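Putative ubiquinone biosynthesis protein (Nostoc punctiforme, PDB 3MSQ) is a Coq4-superfamily protein that probably takes part in ubiquinone (coenzyme Q) biosynthesis or a related quinone pathway, though its exact activity is not established. Local coordinates at residues 68-73 / 202-207; 75-80 / 90-95; 60-65 / 198-203. One frame throughout, in Å; residues are numbered along the deposited sequence.

Interaction 1: residues 68-73 / 202-207; sequences ERWLPA and KWDQLW
Trp70 sends its indole across to Lys202 by setting CG anti to the backbone N (chi1 -178°). Lys202 answers with a fully extended chain that lays its methylenes along the ring. Lys202 CG is over the ring face, 3.7 Å from the centroid of the Trp70 five-membered ring, a CH-pi contact. The backbone N of Pro72 lies over the opposite face. The edge of the indole meets a third group: Asp204 OD1 is in the ring plane, 3.3 Å from Trp70 CZ2. The carboxylate itself is turned almost upright, 82° from the ring.

Two polar links flank the indole. Lys202 NZ forms a salt bridge with Glu68 OE2 at 2.8 Å, meeting the syn lone pair of that oxygen, with a weak second bond to OE1. At the other end Ala73 N donates to Asp204 OD2 at 2.8 Å. This bond is fairly straight, 161°, and Asp204 OD2 accepts with its anti lone pair. An alanine in place of Trp70 would probably open a gap beside Lys202 and leave its methylenes without the ring they lie on.

Segment 68-73 runs from the end of helix 60-68 into a loop; 202-207 holds a 3-10 turn (203-205) in the loop before helix 211-218. Trp70, Leu71 and Pro72 lean on helix 114-133, where Tyr117 OH bonds Trp70 O; Trp203, Leu206 and Trp207 rest on Leu88 of helix 88-98.

Interaction 2: residues 75-80 / 90-95; sequences FNLDDL and HVYARE
Ala93 carries the centre of the apolar contact, facing both Leu77 and Leu80. Its CB is 4.0 Å from Leu80 CB. Leu77 CD2 comes in from the other helix and lies 3.9 Å from Ala93 CA. The small alanine lets the backbones come close, with Leu77 CA and Ala93 CA 5.5 Å apart.

The aromatic contact is beside this. Phe75 CE1 is 4.1 Å from Tyr92 CE2, and the two side chains cross at about a right angle. Phe75 meets the edge of the tyrosine ring, near its plane. Tyr92 places CG anti to its backbone N (chi1 -174°), which swings the ring alongside the two leucines. Leu80 CD1 also approaches the tyrosine edge, while Leu77 CD2 comes at an oblique slant.

The motif is an alpha-alpha hairpin, two successive helices running antiparallel. Helix 77-81 and helix 88-98 follow each other in the chain, and Leu77 pairs with Ala93 while Leu80 pairs with His90, so they pass in opposite directions.

Polar atoms contribute little between the helices. Leu77 O faces the methyl of Ala93 at 3.4 Å from CB. Leu80 O and His90 N are near each other, but the angle is too poor for a bond.

Hydrogen bonds are found at the start of helix 77-81 and to residues outside the two segments. Asn76 is the N-cap residue, and its ND2 donates to Asp79 OD2 at 2.8 Å, arriving from above the carboxylate plane. Elsewhere Tyr92 OH bonds Asp127 on helix 114-133, and Asp78 forms a salt bridge with Lys97.

Interaction 3: residues 60-65 / 198-203; sequences PEVNAL and LIAQKW
Within this contact Leu65 CD1 meets backbone carbonyl oxygens, not side chains. It is 3.3 Å from Ile199 O and 3.9 Å from Ala200 O, and Gln201 O is a little farther off. Setting CG anti to the carbonyl carbon (chi1 -57°) points the branched end of Leu65 at this triangle of three oxygens. The other branch, CD2, turns to Lys202. It lies 3.7 Å from Lys202 CG and equally near CE, so it touches only the aliphatic part of that chain. The two side chains slide past each other in opposite directions.

One helical turn earlier the contact is ordinary and apolar. In Val62 a chi1 of 167° leaves CG2 anti to the carbonyl carbon, beside the backbone N, and this is the branch that faces the loop. CG2 meets two methyl groups, Ala200 CB at 3.7 Å and Ile199 CG2 at 3.8 Å. Glu61 adds the base of its chain: its CB is 3.8 Å from Ala200 CB. Beyond CG the glutamate bends, and its carboxylate leads away from the loop. The Ala200 methyl thus meets both Glu61 and Val62 on the helix face, and its small size lets the backbones approach to 4.6 Å between Val62 CA and Ala200 CA.

The surroundings bury the apolar end. Ile199 also touches Tyr129 of helix 114-133 and Phe149 of helix 139-152, while Leu65 reaches Tyr117 and Trp70.

The loop is built of tight turns. Leu198 to Gln201 form a type I beta turn, closed by Gln201 N bonding to Leu198 O. Lys202 then centres an inverse gamma turn. The arrangement is a helix face packed on a loop of consecutive tight turns, within the all-helical Coq4 fold.

Overall arrangement
All three contacts are partly buried, and none involves another subunit. Interactions 1 and 3 are neighbours, about 9 Å apart between centres. They share Lys202 and Trp203, and together they fasten helix 60-68 and the loop after it to the loop before helix 211-218. Interaction 1 has buried Trp70 at its heart, with a salt bridge and a hydrogen bond at its surface side, through exposed Glu68 and Ala73. Interaction 3 is chiefly apolar, with Val62, Leu65 and Ile199 buried. Interaction 2, farther from the chain centre, joins two successive helices by apolar and aromatic packing. Trp207 links it to interaction 1 by packing on Phe75, Leu80 and Tyr92. Interactions 2 and 3 do not touch.

Interaction 1: residues 68-73 / 202-207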
loop_
_atom_site.group_PDB
_atom_site.type_symbol
_atom_site.label_atom_id
_atom_site.label_comp_id
_atom_site.label_asym_id
_atom_site.label_seq_id
_atom_site.Cartn_x
_atom_site.Cartn_y
_atom_site.Cartn_z
ATOM N N GLU A 68 -4.295 -33.498 20.751
ATOM C CA GLU A 68 -2.959 -33.966 21.121
ATOM C C GLU A 68 -1.880 -32.873 20.983
ATOM O O GLU A 68 -0.793 -33.021 21.560
ATOM C CB GLU A 68 -2.528 -35.116 20.208
ATOM C CG GLU A 68 -3.406 -36.348 20.163
ATOM C CD GLU A 68 -2.867 -37.355 19.161
ATOM O OE1 GLU A 68 -1.627 -37.421 18.976
ATOM O OE2 GLU A 68 -3.694 -38.060 18.537
ATOM N N ARG A 69 -2.150 -31.821 20.165
ATOM C CA ARG A 69 -1.202 -30.761 19.782
ATOM C C ARG A 69 0.003 -31.458 19.175
ATOM O O ARG A 69 1.154 -31.200 19.534
ATOM C CB ARG A 69 -0.845 -29.809 20.927
ATOM C CG ARG A 69 -2.033 -29.021 21.456
ATOM C CD ARG A 69 -2.275 -27.775 20.648
ATOM N NE ARG A 69 -3.242 -26.852 21.246
ATOM C CZ ARG A 69 -2.929 -25.910 22.132
ATOM N NH1 ARG A 69 -1.687 -25.803 22.588
ATOM N NH2 ARG A 69 -3.862 -25.087 22.591
ATOM N N TRP A 70 -0.312 -32.423 18.291
ATOM C CA TRP A 70 0.598 -33.301 17.577
ATOM C C TRP A 70 1.528 -32.526 16.683
ATOM O O TRP A 70 1.076 -31.699 15.881
ATOM C CB TRP A 70 -0.192 -34.337 16.739
ATOM C CG TRP A 70 0.694 -35.307 16.009
ATOM C CD1 TRP A 70 1.160 -36.498 16.480
ATOM C CD2 TRP A 70 1.312 -35.116 14.723
ATOM N NE1 TRP A 70 2.020 -37.070 15.562
ATOM C CE2 TRP A 70 2.137 -36.237 14.482
ATOM C CE3 TRP A 70 1.250 -34.102 13.747
ATOM C CZ2 TRP A 70 2.884 -36.374 13.315
ATOM C CZ3 TRP A 70 1.997 -34.238 12.594
ATOM C CH2 TRP A 70 2.802 -35.364 12.386
ATOM N N LEU A 71 2.823 -32.849 16.759
ATOM C CA LEU A 71 3.848 -32.273 15.883
ATOM C C LEU A 71 4.785 -33.412 15.504
ATOM O O LEU A 71 4.930 -34.331 16.297
ATOM C CB LEU A 71 4.588 -31.112 16.556
ATOM C CG LEU A 71 3.801 -29.808 16.724
ATOM C CD1 LEU A 71 4.525 -28.865 17.634
ATOM C CD2 LEU A 71 3.489 -29.156 15.383
ATOM N N PRO A 72 5.365 -33.438 14.291
ATOM C CA PRO A 72 6.187 -34.589 13.898
ATOM C C PRO A 72 7.489 -34.755 14.686
ATOM O O PRO A 72 8.133 -33.776 15.062
ATOM C CB PRO A 72 6.423 -34.360 12.406
ATOM C CG PRO A 72 6.309 -32.909 12.235
ATOM C CD PRO A 72 5.280 -32.450 13.199
ATOM N N ALA A 73 7.851 -36.028 14.951
ATOM C CA ALA A 73 9.058 -36.428 15.666
ATOM C C ALA A 73 10.301 -35.998 14.881
ATOM O O ALA A 73 10.233 -35.856 13.664
ATOM C CB ALA A 73 9.057 -37.927 15.887
ATOM N N LYS A 202 -0.630 -37.943 10.359
ATOM C CA LYS A 202 0.491 -38.025 11.289
ATOM C C LYS A 202 1.713 -38.482 10.476
ATOM O O LYS A 202 2.144 -39.631 10.576
ATOM C CB LYS A 202 0.188 -38.977 12.451
ATOM C CG LYS A 202 -0.662 -38.362 13.537
ATOM C CD LYS A 202 -0.858 -39.304 14.713
ATOM C CE LYS A 202 -1.675 -38.687 15.825
ATOM N NZ LYS A 202 -2.326 -39.716 16.672
ATOM N N TRP A 203 2.233 -37.572 9.636
ATOM C CA TRP A 203 3.347 -37.780 8.698
ATOM C C TRP A 203 4.548 -38.596 9.181
ATOM O O TRP A 203 5.070 -39.396 8.409
ATOM C CB TRP A 203 3.796 -36.447 8.056
ATOM C CG TRP A 203 2.704 -35.727 7.320
ATOM C CD1 TRP A 203 2.044 -34.600 7.721
ATOM C CD2 TRP A 203 2.105 -36.126 6.087
ATOM N NE1 TRP A 203 1.084 -34.260 6.797
ATOM C CE2 TRP A 203 1.099 -35.180 5.780
ATOM C CE3 TRP A 203 2.306 -37.208 5.212
ATOM C CZ2 TRP A 203 0.309 -35.271 4.627
ATOM C CZ3 TRP A 203 1.527 -37.295 4.067
ATOM C CH2 TRP A 203 0.547 -36.333 3.780
ATOM N N ASP A 204 4.980 -38.400 10.450
ATOM C CA ASP A 204 6.125 -39.112 11.027
ATOM C C ASP A 204 5.958 -40.642 11.064
ATOM O O ASP A 204 6.953 -41.355 11.142
ATOM C CB ASP A 204 6.568 -38.504 12.371
ATOM C CG ASP A 204 5.594 -38.566 13.534
ATOM O OD1 ASP A 204 4.556 -39.255 13.414
ATOM O OD2 ASP A 204 5.891 -37.964 14.578
ATOM N N GLN A 205 4.704 -41.133 10.938
ATOM C CA GLN A 205 4.332 -42.556 10.898
ATOM C C GLN A 205 4.256 -43.113 9.452
ATOM O O GLN A 205 4.038 -44.317 9.255
ATOM C CB GLN A 205 2.986 -42.754 11.617
ATOM C CG GLN A 205 3.100 -42.811 13.135
ATOM C CD GLN A 205 1.854 -42.307 13.812
ATOM O OE1 GLN A 205 1.913 -41.350 14.608
ATOM N NE2 GLN A 205 0.695 -42.925 13.502
ATOM N N LEU A 206 4.433 -42.231 8.452
ATOM C CA LEU A 206 4.340 -42.594 7.038
ATOM C C LEU A 206 5.675 -42.580 6.265
ATOM O O LEU A 206 5.665 -42.874 5.068
ATOM C CB LEU A 206 3.299 -41.695 6.322
ATOM C CG LEU A 206 1.847 -41.708 6.809
ATOM C CD1 LEU A 206 1.039 -40.631 6.101
ATOM C CD2 LEU A 206 1.199 -43.057 6.595
ATOM N N TRP A 207 6.812 -42.256 6.927
ATOM C CA TRP A 207 8.130 -42.199 6.276
ATOM C C TRP A 207 8.504 -43.517 5.553
ATOM O O TRP A 207 9.134 -43.470 4.499
ATOM C CB TRP A 207 9.239 -41.863 7.289
ATOM C CG TRP A 207 9.236 -40.491 7.909
ATOM C CD1 TRP A 207 9.282 -40.213 9.243
ATOM C CD2 TRP A 207 9.374 -39.230 7.232
ATOM N NE1 TRP A 207 9.399 -38.860 9.443
ATOM C CE2 TRP A 207 9.456 -38.228 8.226
ATOM C CE3 TRP A 207 9.407 -38.842 5.885
ATOM C CZ2 TRP A 207 9.548 -36.860 7.912
ATOM C CZ3 TRP A 207 9.507 -37.491 5.578
ATOM C CH2 TRP A 207 9.573 -36.518 6.585
#

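Interaction 2: residues 75-80 / 90-95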
loop_
_atom_site.group_PDB
_atom_site.type_symbol
_atom_site.label_atom_id
_atom_site.label_comp_id
_atom_site.label_asym_id
_atom_site.label_seq_id
_atom_site.Cartn_x
_atom_site.Cartn_y
_atom_site.Cartn_z
ATOM N N PHE A 75 13.768 -36.115 12.796
ATOM C CA PHE A 75 14.333 -37.053 11.848
ATOM C C PHE A 75 15.704 -36.630 11.367
ATOM O O PHE A 75 15.975 -35.433 11.269
ATOM C CB PHE A 75 13.387 -37.214 10.642
ATOM C CG PHE A 75 12.958 -35.933 9.971
ATOM C CD1 PHE A 75 13.722 -35.374 8.952
ATOM C CD2 PHE A 75 11.770 -35.306 10.328
ATOM C CE1 PHE A 75 13.320 -34.195 8.320
ATOM C CE2 PHE A 75 11.375 -34.119 9.703
ATOM C CZ PHE A 75 12.159 -33.570 8.707
ATOM N N ASN A 76 16.560 -37.604 11.043
ATOM C CA ASN A 76 17.870 -37.337 10.448
ATOM C C ASN A 76 17.701 -37.633 8.939
ATOM O O ASN A 76 17.342 -38.764 8.582
ATOM C CB ASN A 76 18.952 -38.221 11.092
ATOM C CG ASN A 76 20.351 -38.063 10.542
ATOM O OD1 ASN A 76 20.708 -37.063 9.901
ATOM N ND2 ASN A 76 21.192 -39.044 10.806
ATOM N N LEU A 77 17.905 -36.616 8.063
ATOM C CA LEU A 77 17.745 -36.780 6.603
ATOM C C LEU A 77 18.498 -37.966 6.020
ATOM O O LEU A 77 17.998 -38.603 5.088
ATOM C CB LEU A 77 18.099 -35.504 5.812
ATOM C CG LEU A 77 17.034 -34.421 5.713
ATOM C CD1 LEU A 77 17.626 -33.144 5.165
ATOM C CD2 LEU A 77 15.854 -34.848 4.843
ATOM N N ASP A 78 19.687 -38.267 6.572
ATOM C CA ASP A 78 20.534 -39.377 6.128
ATOM C C ASP A 78 19.896 -40.741 6.392
ATOM O O ASP A 78 20.041 -41.648 5.572
ATOM C CB ASP A 78 21.933 -39.272 6.759
ATOM C CG ASP A 78 22.680 -37.998 6.385
ATOM O OD1 ASP A 78 23.023 -37.840 5.188
ATOM O OD2 ASP A 78 22.902 -37.149 7.287
ATOM N N ASP A 79 19.164 -40.874 7.515
ATOM C CA ASP A 79 18.471 -42.111 7.895
ATOM C C ASP A 79 17.206 -42.343 7.069
ATOM O O ASP A 79 16.860 -43.500 6.801
ATOM C CB ASP A 79 18.165 -42.133 9.387
ATOM C CG ASP A 79 19.393 -42.348 10.226
ATOM O OD1 ASP A 79 19.989 -43.449 10.138
ATOM O OD2 ASP A 79 19.784 -41.413 10.948
ATOM N N LEU A 80 16.525 -41.243 6.666
ATOM C CA LEU A 80 15.337 -41.275 5.816
ATOM C C LEU A 80 15.721 -41.750 4.426
ATOM O O LEU A 80 15.000 -42.559 3.843
ATOM C CB LEU A 80 14.691 -39.885 5.706
ATOM C CG LEU A 80 13.912 -39.356 6.897
ATOM C CD1 LEU A 80 13.325 -38.015 6.558
ATOM C CD2 LEU A 80 12.804 -40.309 7.305
ATOM N N HIS A 90 12.499 -41.740 1.676
ATOM C CA HIS A 90 13.469 -41.761 0.595
ATOM C C HIS A 90 13.281 -40.618 -0.408
ATOM O O HIS A 90 14.257 -39.938 -0.729
ATOM C CB HIS A 90 13.447 -43.122 -0.116
ATOM C CG HIS A 90 14.622 -43.349 -1.018
ATOM N ND1 HIS A 90 15.769 -43.977 -0.564
ATOM C CD2 HIS A 90 14.793 -43.018 -2.318
ATOM C CE1 HIS A 90 16.595 -44.009 -1.595
ATOM N NE2 HIS A 90 16.049 -43.448 -2.674
ATOM N N VAL A 91 12.040 -40.411 -0.903
ATOM C CA VAL A 91 11.702 -39.379 -1.890
ATOM C C VAL A 91 12.006 -37.980 -1.342
ATOM O O VAL A 91 12.659 -37.188 -2.032
ATOM C CB VAL A 91 10.252 -39.509 -2.429
ATOM C CG1 VAL A 91 9.956 -38.451 -3.493
ATOM C CG2 VAL A 91 9.982 -40.909 -2.973
ATOM N N TYR A 92 11.559 -37.699 -0.088
ATOM C CA TYR A 92 11.745 -36.419 0.612
ATOM C C TYR A 92 13.217 -36.093 0.802
ATOM O O TYR A 92 13.645 -35.013 0.398
ATOM C CB TYR A 92 10.988 -36.402 1.956
ATOM C CG TYR A 92 11.018 -35.064 2.670
ATOM C CD1 TYR A 92 10.514 -33.912 2.059
ATOM C CD2 TYR A 92 11.524 -34.950 3.966
ATOM C CE1 TYR A 92 10.540 -32.677 2.707
ATOM C CE2 TYR A 92 11.545 -33.720 4.629
ATOM C CZ TYR A 92 11.049 -32.586 3.996
ATOM O OH TYR A 92 11.051 -31.367 4.636
ATOM N N ALA A 93 13.987 -37.041 1.369
ATOM C CA ALA A 93 15.420 -36.908 1.617
ATOM C C ALA A 93 16.230 -36.700 0.331
ATOM O O ALA A 93 17.057 -35.788 0.292
ATOM C CB ALA A 93 15.935 -38.111 2.385
ATOM N N ARG A 94 15.960 -37.501 -0.726
ATOM C CA ARG A 94 16.641 -37.407 -2.024
ATOM C C ARG A 94 16.513 -36.011 -2.633
ATOM O O ARG A 94 17.508 -35.480 -3.135
ATOM C CB ARG A 94 16.148 -38.486 -3.006
ATOM N N GLU A 95 15.311 -35.402 -2.545
ATOM C CA GLU A 95 15.093 -34.056 -3.066
ATOM C C GLU A 95 15.477 -32.909 -2.110
ATOM O O GLU A 95 15.609 -31.762 -2.553
ATOM C CB GLU A 95 13.723 -33.889 -3.730
ATOM C CG GLU A 95 12.522 -33.953 -2.810
ATOM C CD GLU A 95 11.249 -33.560 -3.533
ATOM O OE1 GLU A 95 10.702 -34.413 -4.272
ATOM O OE2 GLU A 95 10.843 -32.378 -3.423
#

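Interaction 3: residues 60-65 / 198-203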
loop_
_atom_site.group_PDB
_atom_site.type_symbol
_atom_site.label_atom_id
_atom_site.label_comp_id
_atom_site.label_asym_id
_atom_site.label_seq_id
_atom_site.Cartn_x
_atom_site.Cartn_y
_atom_site.Cartn_z
ATOM N N PRO A 60 -13.283 -34.568 12.302
ATOM C CA PRO A 60 -12.767 -35.392 13.410
ATOM C C PRO A 60 -11.284 -35.755 13.440
ATOM O O PRO A 60 -10.662 -35.644 14.491
ATOM C CB PRO A 60 -13.648 -36.638 13.342
ATOM C CG PRO A 60 -14.912 -36.166 12.769
ATOM C CD PRO A 60 -14.483 -35.192 11.716
ATOM N N GLU A 61 -10.714 -36.188 12.306
ATOM C CA GLU A 61 -9.296 -36.584 12.218
ATOM C C GLU A 61 -8.336 -35.442 12.544
ATOM O O GLU A 61 -7.288 -35.677 13.140
ATOM C CB GLU A 61 -8.961 -37.250 10.869
ATOM C CG GLU A 61 -9.964 -37.009 9.750
ATOM C CD GLU A 61 -11.273 -37.782 9.816
ATOM O OE1 GLU A 61 -11.236 -39.013 10.051
ATOM O OE2 GLU A 61 -12.339 -37.152 9.629
ATOM N N VAL A 62 -8.728 -34.213 12.173
ATOM C CA VAL A 62 -8.020 -32.949 12.371
ATOM C C VAL A 62 -8.174 -32.576 13.852
ATOM O O VAL A 62 -7.170 -32.407 14.557
ATOM C CB VAL A 62 -8.571 -31.847 11.407
ATOM C CG1 VAL A 62 -8.090 -30.470 11.813
ATOM C CG2 VAL A 62 -8.200 -32.126 9.952
ATOM N N ASN A 63 -9.432 -32.519 14.336
ATOM C CA ASN A 63 -9.760 -32.248 15.737
ATOM C C ASN A 63 -8.979 -33.155 16.720
ATOM O O ASN A 63 -8.712 -32.743 17.843
ATOM C CB ASN A 63 -11.256 -32.365 15.958
ATOM C CG ASN A 63 -11.689 -31.877 17.307
ATOM O OD1 ASN A 63 -11.631 -32.595 18.303
ATOM N ND2 ASN A 63 -12.130 -30.649 17.371
ATOM N N ALA A 64 -8.593 -34.367 16.275
ATOM C CA ALA A 64 -7.772 -35.313 17.039
ATOM C C ALA A 64 -6.367 -34.714 17.234
ATOM O O ALA A 64 -5.890 -34.687 18.375
ATOM C CB ALA A 64 -7.683 -36.655 16.316
ATOM N N LEU A 65 -5.736 -34.184 16.142
ATOM C CA LEU A 65 -4.423 -33.554 16.228
ATOM C C LEU A 65 -4.483 -32.287 17.071
ATOM O O LEU A 65 -3.541 -32.005 17.802
ATOM C CB LEU A 65 -3.833 -33.218 14.853
ATOM C CG LEU A 65 -3.641 -34.335 13.807
ATOM C CD1 LEU A 65 -2.811 -33.832 12.669
ATOM C CD2 LEU A 65 -2.981 -35.552 14.390
ATOM N N LEU A 198 -4.724 -33.624 3.908
ATOM C CA LEU A 198 -3.276 -33.576 4.134
ATOM C C LEU A 198 -2.994 -33.252 5.600
ATOM O O LEU A 198 -2.276 -34.000 6.256
ATOM C CB LEU A 198 -2.617 -32.480 3.261
ATOM C CG LEU A 198 -2.530 -32.696 1.750
ATOM C CD1 LEU A 198 -1.976 -31.435 1.083
ATOM C CD2 LEU A 198 -1.696 -33.949 1.397
ATOM N N ILE A 199 -3.591 -32.141 6.099
ATOM C CA ILE A 199 -3.465 -31.604 7.459
ATOM C C ILE A 199 -3.793 -32.622 8.581
ATOM O O ILE A 199 -3.209 -32.518 9.666
ATOM C CB ILE A 199 -4.234 -30.242 7.592
ATOM C CG1 ILE A 199 -3.759 -29.383 8.770
ATOM C CG2 ILE A 199 -5.753 -30.384 7.587
ATOM C CD1 ILE A 199 -2.552 -28.499 8.478
ATOM N N ALA A 200 -4.678 -33.628 8.294
ATOM C CA ALA A 200 -5.118 -34.682 9.234
ATOM C C ALA A 200 -4.126 -35.831 9.454
ATOM O O ALA A 200 -4.319 -36.617 10.384
ATOM C CB ALA A 200 -6.467 -35.243 8.797
ATOM N N GLN A 201 -3.077 -35.927 8.612
ATOM C CA GLN A 201 -2.078 -37.006 8.640
ATOM C C GLN A 201 -0.950 -36.835 9.637
ATOM O O GLN A 201 -0.361 -35.747 9.727
ATOM C CB GLN A 201 -1.475 -37.271 7.246
ATOM C CG GLN A 201 -2.480 -37.470 6.113
ATOM C CD GLN A 201 -3.591 -38.415 6.472
ATOM O OE1 GLN A 201 -3.375 -39.589 6.771
ATOM N NE2 GLN A 201 -4.817 -37.930 6.409
ATOM N N LYS A 202 -0.630 -37.943 10.359
ATOM C CA LYS A 202 0.491 -38.025 11.289
ATOM C C LYS A 202 1.713 -38.482 10.476
ATOM O O LYS A 202 2.144 -39.631 10.576
ATOM C CB LYS A 202 0.188 -38.977 12.451
ATOM C CG LYS A 202 -0.662 -38.362 13.537
ATOM C CD LYS A 202 -0.858 -39.304 14.713
ATOM C CE LYS A 202 -1.675 -38.687 15.825
ATOM N NZ LYS A 202 -2.326 -39.716 16.672
ATOM N N TRP A 203 2.233 -37.572 9.636
ATOM C CA TRP A 203 3.347 -37.780 8.698
ATOM C C TRP A 203 4.548 -38.596 9.181
ATOM O O TRP A 203 5.070 -39.396 8.409
ATOM C CB TRP A 203 3.796 -36.447 8.056
ATOM C CG TRP A 203 2.704 -35.727 7.320
ATOM C CD1 TRP A 203 2.044 -34.600 7.721
ATOM C CD2 TRP A 203 2.105 -36.126 6.087
ATOM N NE1 TRP A 203 1.084 -34.260 6.797
ATOM C CE2 TRP A 203 1.099 -35.180 5.780
ATOM C CE3 TRP A 203 2.306 -37.208 5.212
ATOM C CZ2 TRP A 203 0.309 -35.271 4.627
ATOM C CZ3 TRP A 203 1.527 -37.295 4.067
ATOM C CH2 TRP A 203 0.547 -36.333 3.780
#